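PDB 6CPU: phosphodiesterase from Candida albicans, which is a mostly helical member of the HD-clan phosphodiesterase family, with a zinc ion and a magnesium ion bound in its helical fold. Local coordinates for residues A[413-416]-A[417-421]; A[385-388]-A[389-393]; A[450-453]-A[454-458]; A[401-404]-A[405-409]. All blocks are in the same frame, centred on the assembly; numbering follows the deposited sequence.

Interaction 1 of 4, residues A[413-416]-A[417-421]; sequences SLII and SSILA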
# COMPACT_ATOMS: atom_id res chain seq x y z
N SER A 413 -3.56 -11.68 -14.68
CA SER A 413 -4.61 -12.54 -14.11
C SER A 413 -4.22 -13.14 -12.78
O SER A 413 -5.06 -13.27 -11.89
CB SER A 413 -4.98 -13.65 -15.10
OG SER A 413 -5.59 -13.11 -16.25
N LEU A 414 -2.94 -13.51 -12.62
CA LEU A 414 -2.47 -14.07 -11.36
C LEU A 414 -2.50 -13.02 -10.26
O LEU A 414 -2.90 -13.31 -9.14
CB LEU A 414 -1.06 -14.63 -11.52
CG LEU A 414 -0.40 -15.22 -10.26
CD1 LEU A 414 -1.28 -16.27 -9.61
CD2 LEU A 414 0.97 -15.79 -10.62
N ILE A 415 -2.09 -11.79 -10.59
CA ILE A 415 -2.12 -10.70 -9.62
C ILE A 415 -3.55 -10.40 -9.16
O ILE A 415 -3.80 -10.22 -7.96
CB ILE A 415 -1.42 -9.44 -10.17
CG1 ILE A 415 0.09 -9.68 -10.26
CG2 ILE A 415 -1.72 -8.23 -9.28
CD1 ILE A 415 0.88 -8.61 -10.98
N ILE A 416 -4.50 -10.36 -10.11
CA ILE A 416 -5.91 -10.13 -9.80
C ILE A 416 -6.43 -11.22 -8.86
O ILE A 416 -7.06 -10.95 -7.83
CB ILE A 416 -6.79 -10.09 -11.07
CG1 ILE A 416 -6.44 -8.83 -11.89
CG2 ILE A 416 -8.27 -10.14 -10.72
CD1 ILE A 416 -6.97 -8.85 -13.31
N SER A 417 -6.15 -12.46 -9.24
CA SER A 417 -6.55 -13.61 -8.43
C SER A 417 -6.06 -13.49 -6.99
O SER A 417 -6.83 -13.66 -6.04
CB SER A 417 -6.03 -14.90 -9.09
OG SER A 417 -6.10 -15.98 -8.19
N SER A 418 -4.79 -13.15 -6.82
CA SER A 418 -4.18 -13.09 -5.48
C SER A 418 -4.75 -11.91 -4.68
O SER A 418 -5.06 -12.05 -3.50
CB SER A 418 -2.65 -13.03 -5.58
OG SER A 418 -2.15 -14.07 -6.43
N ILE A 419 -4.92 -10.77 -5.34
CA ILE A 419 -5.52 -9.64 -4.65
C ILE A 419 -6.96 -9.95 -4.22
O ILE A 419 -7.34 -9.68 -3.07
CB ILE A 419 -5.42 -8.34 -5.48
CG1 ILE A 419 -3.95 -7.94 -5.61
CG2 ILE A 419 -6.20 -7.23 -4.78
CD1 ILE A 419 -3.69 -6.69 -6.43
N LEU A 420 -7.75 -10.54 -5.12
CA LEU A 420 -9.13 -10.89 -4.80
C LEU A 420 -9.21 -11.91 -3.65
O LEU A 420 -10.12 -11.85 -2.82
CB LEU A 420 -9.87 -11.41 -6.04
CG LEU A 420 -10.22 -10.33 -7.07
CD1 LEU A 420 -10.91 -10.96 -8.27
CD2 LEU A 420 -11.09 -9.24 -6.47
N ALA A 421 -8.20 -12.75 -3.56
CA ALA A 421 -8.12 -13.77 -2.51
C ALA A 421 -8.02 -13.21 -1.09
O ALA A 421 -8.32 -13.93 -0.13
CB ALA A 421 -6.97 -14.71 -2.80
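Ile-415 and Ile-419, one helical turn apart, lie side by side and point the same way, so that CG2 of Ile-415 rests 3.8 Å from CD1 of Ile-419. A second pair, Ile-416 and Leu-420, runs alongside in the same manner: CG2 of Ile-416 meets CD1 of Leu-420 at 3.7 Å, while CG of Leu-420 sits 3.3 Å from O of Ile-416. In both isoleucines of the first half, CG2 is the touching branch because CG1 turns back beside the backbone N (chi1 near -70°). Both pairs belong to helix 411-421 of the HD-type fold, packed among helices 336-348, 377-394 and 446-462; the side chain of Ile-419 lies about 7 Å from the bound magnesium ion. Another flank of the helix carries a polar contact. Ser-418 is buried, and its hydroxyl gives a 2.9 Å hydrogen bond from OG to O of Leu-414, the same oxygen that takes the backbone N of Ser-418 at 3.0 Å. The two donors reach this carbonyl from opposite faces of its plane, so one oxygen serves both, and the bond satisfies the buried hydroxyl within the helix. Leu-414 extends CD1 to 4.0 Å from Ser-418 OG, adding an apolar neighbour to the bonded hydroxyl.

Interaction 2 of 4, residues A[385-388]-A[389-393]; sequences LFIN and KVLRI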
# COMPACT_ATOMS: atom_id res chain seq x y z
N LEU A 385 -7.60 -0.75 -9.55
CA LEU A 385 -6.60 0.32 -9.46
C LEU A 385 -5.18 -0.15 -9.69
O LEU A 385 -4.43 0.47 -10.42
CB LEU A 385 -6.65 1.02 -8.09
CG LEU A 385 -7.37 2.35 -8.12
CD1 LEU A 385 -8.83 2.16 -8.46
CD2 LEU A 385 -7.20 3.08 -6.79
N PHE A 386 -4.76 -1.22 -9.01
CA PHE A 386 -3.36 -1.61 -9.10
C PHE A 386 -2.99 -1.98 -10.53
O PHE A 386 -1.92 -1.58 -11.03
CB PHE A 386 -3.06 -2.75 -8.15
CG PHE A 386 -1.60 -3.09 -8.06
CD1 PHE A 386 -0.64 -2.11 -7.79
CD2 PHE A 386 -1.18 -4.39 -8.21
CE1 PHE A 386 0.71 -2.45 -7.69
CE2 PHE A 386 0.16 -4.73 -8.11
CZ PHE A 386 1.10 -3.76 -7.84
N ILE A 387 -3.87 -2.71 -11.21
CA ILE A 387 -3.59 -3.09 -12.59
C ILE A 387 -3.69 -1.88 -13.52
O ILE A 387 -2.78 -1.63 -14.30
CB ILE A 387 -4.53 -4.20 -13.12
CG1 ILE A 387 -4.43 -5.47 -12.25
CG2 ILE A 387 -4.24 -4.48 -14.60
CD1 ILE A 387 -3.04 -6.05 -12.10
N ASN A 388 -4.78 -1.13 -13.44
CA ASN A 388 -5.09 -0.15 -14.47
C ASN A 388 -4.45 1.21 -14.26
O ASN A 388 -4.18 1.92 -15.22
CB ASN A 388 -6.58 0.00 -14.63
CG ASN A 388 -7.25 -1.30 -15.00
OD1 ASN A 388 -6.81 -2.00 -15.90
ND2 ASN A 388 -8.32 -1.63 -14.32
N LYS A 389 -4.21 1.57 -13.00
CA LYS A 389 -3.51 2.82 -12.72
C LYS A 389 -2.00 2.61 -12.64
O LYS A 389 -1.25 3.34 -13.26
CB LYS A 389 -4.01 3.48 -11.43
CG LYS A 389 -3.25 4.74 -11.03
CD LYS A 389 -3.93 5.45 -9.86
CE LYS A 389 -3.06 6.57 -9.29
NZ LYS A 389 -2.77 7.63 -10.28
N VAL A 390 -1.56 1.65 -11.83
CA VAL A 390 -0.14 1.50 -11.54
C VAL A 390 0.60 0.67 -12.60
O VAL A 390 1.46 1.20 -13.31
CB VAL A 390 0.10 0.93 -10.12
CG1 VAL A 390 1.58 0.74 -9.87
CG2 VAL A 390 -0.49 1.86 -9.08
N LEU A 391 0.28 -0.61 -12.73
CA LEU A 391 1.09 -1.52 -13.56
C LEU A 391 0.94 -1.26 -15.05
O LEU A 391 1.92 -1.37 -15.79
CB LEU A 391 0.81 -2.99 -13.22
CG LEU A 391 1.14 -3.46 -11.80
CD1 LEU A 391 0.69 -4.89 -11.59
CD2 LEU A 391 2.63 -3.32 -11.49
N ARG A 392 -0.26 -0.90 -15.51
CA ARG A 392 -0.48 -0.63 -16.95
C ARG A 392 0.41 0.50 -17.46
O ARG A 392 0.85 0.48 -18.61
CB ARG A 392 -1.96 -0.30 -17.23
CG ARG A 392 -2.30 -0.02 -18.70
CD ARG A 392 -2.08 -1.25 -19.57
NE ARG A 392 -2.20 -0.95 -20.99
CZ ARG A 392 -1.22 -0.50 -21.79
NH1 ARG A 392 0.00 -0.23 -21.32
NH2 ARG A 392 -1.48 -0.30 -23.08
N ILE A 393 0.65 1.49 -16.59
CA ILE A 393 1.52 2.63 -16.90
C ILE A 393 2.99 2.36 -16.56
O ILE A 393 3.87 2.61 -17.38
CB ILE A 393 1.02 3.90 -16.17
CG1 ILE A 393 -0.43 4.21 -16.53
CG2 ILE A 393 1.94 5.10 -16.43
CD1 ILE A 393 -0.75 4.25 -18.01
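A wider pi-type turn in helix 377-394 sets Leu-391 against the ring of Phe-386, five residues earlier. CG of Leu-391 stands over one face of the ring in a CH-pi contact, 4.1 Å from the centroid and offset toward the rim, and its CD1 comes to 3.5 Å from Phe-386 CE2. Val-390 approaches the same ring obliquely, with CB 3.9 Å from CD1 of Phe-386. The ring is sent toward these residues because Phe-386 CG is turned opposite the backbone N (chi1 -172°). Such a pi-type turn is defined by bonds from residue i+5 to i: Leu-391 N reaches O of Phe-386 at 2.9 Å and nearly straight at the hydrogen (169°), and Arg-392 N reaches O of Ile-387 at 2.9 Å. Val-390 N makes weak bonds to both Leu-385 O and Phe-386 O, whereas Lys-389 N keeps the ordinary i+4 spacing with a 2.8 Å bond to O of Leu-385. Ile-387 brings its CD1 across to CD1 of Leu-391, 3.9 Å away. Elsewhere on this helix of the HD-type fold, Lys-389 makes a cation-pi contact with Phe-93, and Asn-388 O accepts a hydrogen bond from Arg-175 NH2.

Interaction 3 of 4, residues A[450-453]-A[454-458]; sequences VKLI and SALLI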
# COMPACT_ATOMS: atom_id res chain seq x y z
N VAL A 450 -1.00 -22.99 -9.24
CA VAL A 450 -0.24 -21.75 -9.02
C VAL A 450 -1.14 -20.71 -8.34
O VAL A 450 -0.75 -20.11 -7.34
CB VAL A 450 0.36 -21.22 -10.34
CG1 VAL A 450 0.90 -19.80 -10.18
CG2 VAL A 450 1.47 -22.14 -10.83
N LYS A 451 -2.35 -20.53 -8.87
CA LYS A 451 -3.32 -19.59 -8.30
C LYS A 451 -3.62 -19.88 -6.84
O LYS A 451 -3.68 -18.96 -6.03
CB LYS A 451 -4.65 -19.63 -9.06
CG LYS A 451 -4.69 -18.83 -10.34
CD LYS A 451 -5.97 -19.13 -11.08
CE LYS A 451 -6.46 -17.93 -11.87
NZ LYS A 451 -7.47 -18.34 -12.89
N LEU A 452 -3.82 -21.15 -6.50
CA LEU A 452 -4.20 -21.50 -5.14
C LEU A 452 -3.06 -21.29 -4.15
O LEU A 452 -3.28 -20.75 -3.07
CB LEU A 452 -4.70 -22.95 -5.06
CG LEU A 452 -5.13 -23.41 -3.67
CD1 LEU A 452 -6.37 -22.68 -3.18
CD2 LEU A 452 -5.36 -24.92 -3.66
N ILE A 453 -1.86 -21.74 -4.50
CA ILE A 453 -0.72 -21.55 -3.61
C ILE A 453 -0.47 -20.05 -3.41
O ILE A 453 -0.30 -19.58 -2.29
CB ILE A 453 0.57 -22.22 -4.13
CG1 ILE A 453 0.38 -23.74 -4.27
CG2 ILE A 453 1.73 -21.92 -3.20
CD1 ILE A 453 -0.24 -24.40 -3.07
N SER A 454 -0.49 -19.31 -4.51
CA SER A 454 -0.35 -17.85 -4.47
C SER A 454 -1.40 -17.21 -3.57
O SER A 454 -1.08 -16.39 -2.72
CB SER A 454 -0.44 -17.28 -5.88
OG SER A 454 0.59 -17.83 -6.68
N ALA A 455 -2.66 -17.64 -3.73
CA ALA A 455 -3.77 -17.14 -2.91
C ALA A 455 -3.58 -17.42 -1.43
O ALA A 455 -3.85 -16.57 -0.59
CB ALA A 455 -5.09 -17.74 -3.38
N LEU A 456 -3.13 -18.62 -1.11
CA LEU A 456 -2.92 -18.99 0.28
C LEU A 456 -1.77 -18.20 0.90
O LEU A 456 -1.84 -17.80 2.04
CB LEU A 456 -2.67 -20.49 0.40
CG LEU A 456 -3.87 -21.37 0.02
CD1 LEU A 456 -3.44 -22.83 -0.10
CD2 LEU A 456 -5.01 -21.21 1.01
N LEU A 457 -0.71 -17.98 0.14
CA LEU A 457 0.45 -17.28 0.67
C LEU A 457 0.12 -15.81 0.94
O LEU A 457 0.40 -15.31 2.02
CB LEU A 457 1.66 -17.43 -0.26
CG LEU A 457 2.29 -18.83 -0.24
CD1 LEU A 457 3.48 -18.90 -1.19
CD2 LEU A 457 2.70 -19.22 1.17
N ILE A 458 -0.53 -15.15 -0.02
CA ILE A 458 -0.91 -13.75 0.18
C ILE A 458 -1.93 -13.64 1.31
O ILE A 458 -1.88 -12.70 2.07
CB ILE A 458 -1.39 -13.08 -1.14
CG1 ILE A 458 -1.33 -11.55 -1.01
CG2 ILE A 458 -2.78 -13.56 -1.52
CD1 ILE A 458 -1.63 -10.83 -2.31
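The carbonyl oxygen of Val-450 is gripped twice by Ser-454: by the hydroxyl OG at 2.7 Å and by the backbone N at 3.0 Å. The hydroxyl comes from above the carbonyl plane, 40° out of it, whereas the amide is tilted from that plane by about half as much. With chi1 of -60°, Ser-454 OG is folded back beside its own backbone N, facing the preceding turn; this buried polar group is thus satisfied within the helix, and CG1 of Val-450 packs 4.0 Å from it. Beyond the serine the side chains that meet are apolar. Ile-453 and Leu-457 lie side by side and point alike, CG2 of Ile-453 meeting CD1 of Leu-457 at 4.0 Å. Leu-452 and Leu-456 instead run across one another at a slant, with CG of Leu-452 4.0 Å from CD1 of Leu-456, and Leu-456 CG fits closely against O of Leu-452 at 3.2 Å. The small Ala-455 likewise sets its CB 3.2 Å from O of Lys-451. All these residues lie on helix 446-462, a helix of the HD-type fold with different neighbours on its several flanks: Leu-452 and Leu-456 face helix 427-438, Val-450 and Leu-457 touch helix 336-348, and the Ser-454 and Ala-455 side meets helix 411-421.

Interaction 4 of 4, residues A[401-404]-A[405-409]; sequences CTIE and EKSEL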
# COMPACT_ATOMS: atom_id res chain seq x y z
N CYS A 401 3.38 -10.90 -19.47
CA CYS A 401 4.10 -12.14 -19.21
C CYS A 401 3.12 -13.22 -18.80
O CYS A 401 2.08 -12.93 -18.20
CB CYS A 401 5.11 -11.99 -18.07
SG CYS A 401 6.58 -11.04 -18.48
N THR A 402 3.45 -14.47 -19.12
CA THR A 402 2.65 -15.61 -18.71
C THR A 402 3.40 -16.35 -17.60
O THR A 402 4.61 -16.18 -17.46
CB THR A 402 2.35 -16.52 -19.92
OG1 THR A 402 3.58 -16.87 -20.57
CG2 THR A 402 1.46 -15.81 -20.91
N ILE A 403 2.68 -17.14 -16.81
CA ILE A 403 3.29 -17.79 -15.64
C ILE A 403 4.31 -18.88 -15.99
O ILE A 403 5.14 -19.23 -15.15
CB ILE A 403 2.24 -18.38 -14.67
CG1 ILE A 403 1.38 -19.46 -15.34
CG2 ILE A 403 1.36 -17.28 -14.09
CD1 ILE A 403 0.73 -20.38 -14.34
N GLU A 404 4.22 -19.43 -17.20
CA GLU A 404 5.22 -20.33 -17.76
C GLU A 404 5.18 -20.21 -19.27
O GLU A 404 4.19 -19.72 -19.82
CB GLU A 404 4.95 -21.78 -17.35
CG GLU A 404 5.13 -22.03 -15.87
CD GLU A 404 5.33 -23.49 -15.53
OE1 GLU A 404 4.73 -24.36 -16.19
OE2 GLU A 404 6.09 -23.75 -14.57
N GLU A 405 6.23 -20.66 -19.96
CA GLU A 405 6.27 -20.58 -21.42
C GLU A 405 5.06 -21.26 -22.07
O GLU A 405 4.56 -20.77 -23.09
CB GLU A 405 7.56 -21.18 -21.97
CG GLU A 405 8.80 -20.35 -21.68
CD GLU A 405 10.00 -20.75 -22.52
OE1 GLU A 405 10.13 -21.94 -22.88
OE2 GLU A 405 10.83 -19.86 -22.82
N LYS A 406 4.58 -22.35 -21.48
CA LYS A 406 3.47 -23.13 -22.03
C LYS A 406 2.10 -22.51 -21.74
O LYS A 406 1.20 -22.55 -22.58
CB LYS A 406 3.51 -24.56 -21.47
CG LYS A 406 2.72 -25.56 -22.30
CD LYS A 406 2.28 -26.77 -21.48
CE LYS A 406 1.38 -27.69 -22.30
NZ LYS A 406 0.65 -28.67 -21.45
N SER A 407 1.95 -21.96 -20.54
CA SER A 407 0.66 -21.46 -20.06
C SER A 407 0.22 -20.18 -20.76
O SER A 407 1.04 -19.40 -21.23
CB SER A 407 0.73 -21.21 -18.55
OG SER A 407 -0.51 -20.76 -18.04
N GLU A 408 -1.10 -19.99 -20.83
CA GLU A 408 -1.65 -18.73 -21.32
C GLU A 408 -2.17 -17.86 -20.17
O GLU A 408 -2.61 -16.74 -20.42
CB GLU A 408 -2.74 -18.99 -22.36
CG GLU A 408 -2.16 -19.49 -23.69
CD GLU A 408 -3.21 -19.71 -24.76
OE1 GLU A 408 -4.42 -19.63 -24.46
OE2 GLU A 408 -2.82 -19.98 -25.92
N LEU A 409 -2.11 -18.35 -18.93
CA LEU A 409 -2.44 -17.53 -17.76
C LEU A 409 -1.39 -16.44 -17.57
O LEU A 409 -0.21 -16.72 -17.38
CB LEU A 409 -2.53 -18.38 -16.49
CG LEU A 409 -2.99 -17.64 -15.22
CD1 LEU A 409 -4.44 -17.19 -15.36
CD2 LEU A 409 -2.83 -18.49 -13.97
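Peptide carbonyls are the flat groups here: Leu-409 offers its C=O to Ile-403, whose N gives it a 3.0 Å hydrogen bond at O. The CA of Thr-402 adds a CA-H...O contact to the same oxygen, at 3.3 Å. At the Glu-404 carbonyl, Thr-402 OG1 sits above the plane, 49° out of it, with a 3.0 Å hydrogen bond to O, while Ser-407 N makes only a weak bond to that oxygen. Thr-402 CB also rests 3.4 Å from O of Ser-407. Across the loop, Ile-403 holds CG1 between its backbone N and carbonyl carbon (chi1 61°), placing that carbon 3.5 Å from Ser-407 OG; its CD1 goes on to meet CD2 of Leu-409 at 4.0 Å, the two side chains being skewed to each other. Ser-407 OG accepts from Leu-409 N two residues on, at 3.0 Å, forming an ST turn, and is bonded in addition to Asp-447 OD1. Residues 401-409 thus form a compact surface loop between helices 396-400 and 411-421. Ile-403, its one buried residue, packs on helices 446-462 and 411-421, and the Ile-403 carbonyl takes hydrogen bonds from Asn-335 and from Gln-338 of helix 336-348.

In the fold
From the N terminus the four contacts follow in series, none nested or crossing, each within one continuous stretch. Interaction 2 comes first, on helix 377-394; interaction 4 then closes the loop leading into helix 411-421, which carries interaction 1, and interaction 3 follows on helix 446-462. Interaction 1 is the hub: it touches interaction 2 through Ile-415 CD1 and Leu-391 CD1 (3.8 Å), interaction 3 through the CB atoms of Ala-421 and Ala-455 (3.6 Å), and interaction 4 through Leu-414 and Ile-403. Interaction 4 also meets interaction 3, Ile-403 against Val-450. Interaction 2 touches neither 3 nor 4, so helix 411-421 joins it to them.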